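Local coordinates for PR domain zinc finger protein 2 (Homo sapiens, PDB 2QPW) that methylates a lysine of histone H3 through its PR (SET-related) domain, using S-adenosyl-L-methionine, and may act as a DNA-binding transcription factor, at residues 59-64 / 96-101; 112-117 / 135-140. All blocks are in the same frame, centred on the assembly; numbering follows the deposited sequence.

Contact 1: 59-64 / 96-101; sequences PFVGDK and KGNWLR
This is a mixed contact of the PR domain: hydrogen bonds and a salt bridge, with an apolar touch between Phe60 and Leu100. Segment 59-64, a loop that runs into the first residues of strand 63-65, packs on segment 96-101, part of the connection between strands 85-90 and 104-119. Asn98 makes the direct side-chain hydrogen bond to Pro59. Its ND2 donates to Pro59 O at 2.9 Å, with the acceptor close to the amide plane and the N-H pointing at it at 156°. The other end of the amide turns back on its own segment: Asn98 OD1 accepts from Leu100 N at 3.1 Å, which makes an Asx turn. With chi1 at 55° CG is flanked by both the backbone N and the carbonyl carbon, and from there the amide serves both partners. Val61 CG2 lies 3.7 Å from Asn98 ND2. Water 1 donates to Val61 O, accepts from Asn98 N, and sits over the centre of one face of the Phe60 ring. Leu100 CB meets Phe60 CD1 at 3.9 Å, and Trp77 meets the Phe60 ring edge-to-face. At the far end Lys96 NZ reaches the syn lone pair of Asp63 OD2 at 3.0 Å in a salt bridge. Between these sites Gly62 CA lies 3.4 Å from Lys96 O in a CA-H...O contact. The contact thus holds the loop before strand 104-119 against an outer strand of the three-stranded sheet. Both functions of the Asn98 amide are used, which should fix its rotation.

Contact 2: 112-117 / 135-140; sequences QNLFPL and EELLVW
The Gln112 amide packs against Trp140 CB, its plane 72° from the indole plane, and the Asn113 amide turns both its oxygen and its nitrogen to segment 135-140. Gln112 CD comes within 3.5 Å of Trp140 CB. The same amide turns back to its own segment, NE2 donating to Leu114 O at 2.9 Å from above the carbonyl plane. Trp140 N gives Leu114 O a weak bond as well. Asn113 OD1 accepts from Leu138 N at 2.9 Å in an almost straight bond, 177° at the hydrogen. Asn113 ND2 donates to Glu136 O at 3.0 Å, and also to water 2, which bridges to Glu135 OE1. By accepting from one backbone N-H and donating to one carbonyl, the amide acts like a further backbone peptide. Leu138 O is gripped twice, by Asn113 N at 3.0 Å and Leu114 N at 3.1 Å. On the apolar side Leu114 CD1 rests on Leu137 CB at 3.9 Å, and Leu114 CB faces Val139 CG2. Leu114 and Val139 form a single beta bridge; the two Asn113 side-chain bonds prolong this short parallel pairing toward Glu136. Strand 138-139 thereby closes the border of a mixed sheet beside strand 104-119. Strand 122-127 lies on the other side of 104-119, where Tyr125 and Thr127 touch Leu114, and strand 43-47 reaches Leu137 through Val45.

Contact 1 closes along the chain before contact 2 opens, and both lie within the PR domain. Their centres are about 16 Å apart and their nearest atoms about 4 Å, without touching. Strand 122-127 is shared by their surroundings: Tyr125 touches Phe60 and Leu100 of contact 1 and Leu114 of contact 2. Segment 96-101 is followed by strand 104-119, which carries segment 112-117. Contact 1 packs a loop against the start of the three-stranded antiparallel sheet. Contact 2 adds the last short strand to the four-stranded mixed sheet. Tyr125 lies against both, consistent with the close packing of small sheets in the SET fold.

Contact 1: 59-64 / 96-101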
loop_
_atom_site.group_PDB
_atom_site.type_symbol
_atom_site.label_atom_id
_atom_site.label_comp_id
_atom_site.label_asym_id
_atom_site.label_seq_id
_atom_site.Cartn_x
_atom_site.Cartn_y
_atom_site.Cartn_z
ATOM N N PRO A 59 -11.189 3.173 0.970
ATOM C CA PRO A 59 -10.514 2.967 -0.316
ATOM C C PRO A 59 -9.141 3.629 -0.416
ATOM O O PRO A 59 -8.902 4.679 0.206
ATOM C CB PRO A 59 -11.447 3.671 -1.308
ATOM C CG PRO A 59 -12.122 4.757 -0.475
ATOM C CD PRO A 59 -12.267 4.178 0.894
ATOM N N PHE A 60 -8.285 3.070 -1.275
ATOM C CA PHE A 60 -7.070 3.774 -1.751
ATOM C C PHE A 60 -7.505 4.950 -2.621
ATOM O O PHE A 60 -8.286 4.759 -3.556
ATOM C CB PHE A 60 -6.178 2.769 -2.544
ATOM C CG PHE A 60 -4.846 3.326 -3.039
ATOM C CD1 PHE A 60 -3.652 2.958 -2.408
ATOM C CD2 PHE A 60 -4.776 4.152 -4.175
ATOM C CE1 PHE A 60 -2.403 3.446 -2.867
ATOM C CE2 PHE A 60 -3.534 4.641 -4.656
ATOM C CZ PHE A 60 -2.349 4.301 -3.976
ATOM N N VAL A 61 -6.990 6.161 -2.357
ATOM C CA VAL A 61 -7.313 7.336 -3.228
ATOM C C VAL A 61 -6.062 8.045 -3.781
ATOM O O VAL A 61 -4.962 7.879 -3.255
ATOM C CB VAL A 61 -8.277 8.387 -2.548
ATOM C CG1 VAL A 61 -9.538 7.677 -1.952
ATOM C CG2 VAL A 61 -7.533 9.209 -1.470
ATOM N N GLY A 62 -6.243 8.785 -4.867
ATOM C CA GLY A 62 -5.106 9.462 -5.534
ATOM C C GLY A 62 -5.624 10.267 -6.720
ATOM O O GLY A 62 -6.797 10.153 -7.057
ATOM N N ASP A 63 -4.750 11.087 -7.321
ATOM C CA ASP A 63 -5.095 11.906 -8.502
ATOM C C ASP A 63 -5.337 10.997 -9.720
ATOM O O ASP A 63 -4.577 10.059 -9.931
ATOM C CB ASP A 63 -3.927 12.885 -8.801
ATOM C CG ASP A 63 -3.946 14.159 -7.940
ATOM O OD1 ASP A 63 -4.926 14.440 -7.178
ATOM O OD2 ASP A 63 -2.963 14.924 -8.082
ATOM N N LYS A 64 -6.368 11.279 -10.513
ATOM C CA LYS A 64 -6.608 10.545 -11.792
ATOM C C LYS A 64 -5.679 11.098 -12.886
ATOM O O LYS A 64 -5.714 12.310 -13.167
ATOM C CB LYS A 64 -8.062 10.746 -12.240
ATOM C CG LYS A 64 -9.026 9.802 -11.629
ATOM C CD LYS A 64 -10.434 9.914 -12.267
ATOM C CE LYS A 64 -11.442 9.637 -11.153
ATOM N NZ LYS A 64 -12.745 9.159 -11.654
ATOM N N LYS A 96 -2.323 13.866 -1.723
ATOM C CA LYS A 96 -3.406 13.458 -2.617
ATOM C C LYS A 96 -3.928 12.069 -2.262
ATOM O O LYS A 96 -4.870 11.587 -2.888
ATOM C CB LYS A 96 -2.943 13.457 -4.094
ATOM C CG LYS A 96 -2.480 14.858 -4.641
ATOM C CD LYS A 96 -3.443 16.011 -4.290
ATOM C CE LYS A 96 -2.940 17.351 -4.855
ATOM N NZ LYS A 96 -3.000 17.318 -6.346
ATOM N N GLY A 97 -3.303 11.423 -1.277
ATOM C CA GLY A 97 -3.700 10.054 -0.861
ATOM C C GLY A 97 -4.031 9.920 0.630
ATOM O O GLY A 97 -4.290 10.925 1.321
ATOM N N ASN A 98 -4.103 8.680 1.115
ATOM C CA ASN A 98 -4.359 8.419 2.538
ATOM C C ASN A 98 -3.362 7.382 3.087
ATOM O O ASN A 98 -2.299 7.104 2.449
ATOM C CB ASN A 98 -5.819 8.019 2.818
ATOM C CG ASN A 98 -6.262 6.814 1.986
ATOM O OD1 ASN A 98 -5.491 5.867 1.779
ATOM N ND2 ASN A 98 -7.470 6.893 1.421
ATOM N N TRP A 99 -3.664 6.799 4.253
ATOM C CA TRP A 99 -2.646 5.908 4.860
ATOM C C TRP A 99 -2.325 4.645 4.040
ATOM O O TRP A 99 -1.202 4.082 4.165
ATOM C CB TRP A 99 -2.989 5.544 6.331
ATOM C CG TRP A 99 -4.216 4.630 6.471
ATOM C CD1 TRP A 99 -5.527 5.029 6.684
ATOM C CD2 TRP A 99 -4.230 3.189 6.463
ATOM N NE1 TRP A 99 -6.348 3.905 6.794
ATOM C CE2 TRP A 99 -5.565 2.777 6.683
ATOM C CE3 TRP A 99 -3.226 2.185 6.299
ATOM C CZ2 TRP A 99 -5.935 1.420 6.728
ATOM C CZ3 TRP A 99 -3.622 0.831 6.346
ATOM C CH2 TRP A 99 -4.942 0.469 6.556
ATOM N N LEU A 100 -3.244 4.217 3.168
ATOM C CA LEU A 100 -2.933 3.036 2.292
ATOM C C LEU A 100 -1.733 3.226 1.390
ATOM O O LEU A 100 -1.025 2.249 1.071
ATOM C CB LEU A 100 -4.162 2.580 1.471
ATOM C CG LEU A 100 -5.235 1.797 2.237
ATOM C CD1 LEU A 100 -6.142 2.755 3.087
ATOM C CD2 LEU A 100 -6.061 1.017 1.258
ATOM N N ARG A 101 -1.434 4.483 1.048
ATOM C CA ARG A 101 -0.203 4.822 0.282
ATOM C C ARG A 101 1.093 4.245 0.900
ATOM O O ARG A 101 2.048 3.820 0.194
ATOM C CB ARG A 101 -0.054 6.350 0.217
ATOM C CG ARG A 101 1.275 6.802 -0.468
ATOM C CD ARG A 101 1.619 8.224 -0.200
ATOM N NE ARG A 101 2.791 8.669 -0.951
ATOM C CZ ARG A 101 4.058 8.614 -0.540
ATOM N NH1 ARG A 101 4.405 8.117 0.655
ATOM N NH2 ARG A 101 4.993 9.114 -1.324
HETATM O O HOH W 1 -3.940 6.485 -1.015
#

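Contact 2: 112-117 / 135-140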
loop_
_atom_site.group_PDB
_atom_site.type_symbol
_atom_site.label_atom_id
_atom_site.label_comp_id
_atom_site.label_asym_id
_atom_site.label_seq_id
_atom_site.Cartn_x
_atom_site.Cartn_y
_atom_site.Cartn_z
ATOM N N GLN A 112 3.519 -11.758 1.667
ATOM C CA GLN A 112 2.333 -10.927 1.322
ATOM C C GLN A 112 1.237 -11.266 2.310
ATOM O O GLN A 112 0.994 -12.465 2.559
ATOM C CB GLN A 112 1.846 -11.240 -0.118
ATOM C CG GLN A 112 0.389 -10.781 -0.454
ATOM C CD GLN A 112 -0.124 -11.250 -1.832
ATOM O OE1 GLN A 112 0.381 -12.229 -2.410
ATOM N NE2 GLN A 112 -1.157 -10.566 -2.344
ATOM N N ASN A 113 0.569 -10.253 2.876
ATOM C CA ASN A 113 -0.631 -10.511 3.683
ATOM C C ASN A 113 -1.851 -9.667 3.282
ATOM O O ASN A 113 -2.898 -9.738 3.959
ATOM C CB ASN A 113 -0.347 -10.384 5.207
ATOM C CG ASN A 113 0.374 -9.093 5.575
ATOM O OD1 ASN A 113 0.159 -8.068 4.949
ATOM N ND2 ASN A 113 1.243 -9.146 6.615
ATOM N N LEU A 114 -1.718 -8.874 2.206
ATOM C CA LEU A 114 -2.853 -8.073 1.678
ATOM C C LEU A 114 -2.994 -8.325 0.186
ATOM O O LEU A 114 -1.965 -8.493 -0.489
ATOM C CB LEU A 114 -2.635 -6.546 1.887
ATOM C CG LEU A 114 -2.669 -6.029 3.355
ATOM C CD1 LEU A 114 -2.254 -4.547 3.374
ATOM C CD2 LEU A 114 -4.035 -6.148 4.048
ATOM N N PHE A 115 -4.234 -8.329 -0.326
ATOM C CA PHE A 115 -4.478 -8.400 -1.789
ATOM C C PHE A 115 -5.495 -7.333 -2.196
ATOM O O PHE A 115 -6.332 -6.921 -1.360
ATOM C CB PHE A 115 -4.956 -9.787 -2.252
ATOM C CG PHE A 115 -6.323 -10.209 -1.720
ATOM C CD1 PHE A 115 -7.488 -9.963 -2.454
ATOM C CD2 PHE A 115 -6.430 -10.906 -0.495
ATOM C CE1 PHE A 115 -8.748 -10.381 -1.978
ATOM C CE2 PHE A 115 -7.687 -11.317 -0.009
ATOM C CZ PHE A 115 -8.846 -11.051 -0.759
ATOM N N PRO A 116 -5.424 -6.869 -3.469
ATOM C CA PRO A 116 -6.330 -5.791 -3.909
ATOM C C PRO A 116 -7.687 -6.325 -4.414
ATOM O O PRO A 116 -7.770 -7.408 -4.987
ATOM C CB PRO A 116 -5.538 -5.120 -5.045
ATOM C CG PRO A 116 -4.802 -6.255 -5.690
ATOM C CD PRO A 116 -4.485 -7.255 -4.545
ATOM N N LEU A 117 -8.734 -5.552 -4.188
ATOM C CA LEU A 117 -10.030 -5.856 -4.789
ATOM C C LEU A 117 -10.772 -4.547 -5.109
ATOM O O LEU A 117 -10.653 -3.547 -4.382
ATOM C CB LEU A 117 -10.838 -6.778 -3.905
ATOM C CG LEU A 117 -11.544 -6.212 -2.692
ATOM C CD1 LEU A 117 -12.783 -7.051 -2.308
ATOM C CD2 LEU A 117 -10.554 -6.143 -1.521
ATOM N N GLU A 135 3.620 -7.208 13.183
ATOM C CA GLU A 135 3.949 -7.647 11.796
ATOM C C GLU A 135 3.649 -6.522 10.787
ATOM O O GLU A 135 2.666 -5.783 10.941
ATOM C CB GLU A 135 3.212 -8.955 11.373
ATOM C CG GLU A 135 3.636 -10.209 12.195
ATOM C CD GLU A 135 2.967 -11.539 11.770
ATOM O OE1 GLU A 135 1.865 -11.552 11.142
ATOM O OE2 GLU A 135 3.556 -12.606 12.126
ATOM N N GLU A 136 4.482 -6.423 9.757
ATOM C CA GLU A 136 4.322 -5.371 8.706
ATOM C C GLU A 136 3.229 -5.781 7.717
ATOM O O GLU A 136 3.182 -6.952 7.292
ATOM C CB GLU A 136 5.654 -5.106 7.952
ATOM C CG GLU A 136 5.549 -3.934 6.937
ATOM C CD GLU A 136 6.883 -3.391 6.408
ATOM O OE1 GLU A 136 7.954 -4.011 6.655
ATOM O OE2 GLU A 136 6.869 -2.334 5.711
ATOM N N LEU A 137 2.362 -4.823 7.361
ATOM C CA LEU A 137 1.377 -5.027 6.287
ATOM C C LEU A 137 2.083 -4.875 4.931
ATOM O O LEU A 137 2.741 -3.856 4.694
ATOM C CB LEU A 137 0.208 -4.029 6.380
ATOM C CG LEU A 137 -1.007 -4.389 7.257
ATOM C CD1 LEU A 137 -0.562 -4.623 8.687
ATOM C CD2 LEU A 137 -2.107 -3.234 7.167
ATOM N N LEU A 138 1.932 -5.891 4.078
ATOM C CA LEU A 138 2.589 -5.946 2.739
ATOM C C LEU A 138 1.612 -6.399 1.659
ATOM O O LEU A 138 1.019 -7.470 1.736
ATOM C CB LEU A 138 3.790 -6.906 2.739
ATOM C CG LEU A 138 4.923 -6.527 3.680
ATOM C CD1 LEU A 138 6.029 -7.628 3.704
ATOM C CD2 LEU A 138 5.592 -5.166 3.321
ATOM N N VAL A 139 1.467 -5.574 0.635
ATOM C CA VAL A 139 0.513 -5.879 -0.465
ATOM C C VAL A 139 1.240 -6.541 -1.635
ATOM O O VAL A 139 2.455 -6.326 -1.840
ATOM C CB VAL A 139 -0.238 -4.579 -0.908
ATOM C CG1 VAL A 139 0.666 -3.546 -1.646
ATOM C CG2 VAL A 139 -1.537 -4.900 -1.719
ATOM N N TRP A 140 0.518 -7.352 -2.404
ATOM C CA TRP A 140 1.048 -7.814 -3.717
ATOM C C TRP A 140 -0.175 -8.105 -4.614
ATOM O O TRP A 140 -1.331 -7.926 -4.171
ATOM C CB TRP A 140 1.967 -9.066 -3.583
ATOM C CG TRP A 140 3.074 -9.102 -4.674
ATOM C CD1 TRP A 140 4.169 -8.289 -4.757
ATOM C CD2 TRP A 140 3.148 -9.987 -5.794
ATOM N NE1 TRP A 140 4.927 -8.605 -5.879
ATOM C CE2 TRP A 140 4.312 -9.641 -6.533
ATOM C CE3 TRP A 140 2.329 -11.025 -6.264
ATOM C CZ2 TRP A 140 4.678 -10.304 -7.697
ATOM C CZ3 TRP A 140 2.708 -11.701 -7.444
ATOM C CH2 TRP A 140 3.866 -11.327 -8.141
HETATM O O HOH W 2 1.643 -11.462 8.334
#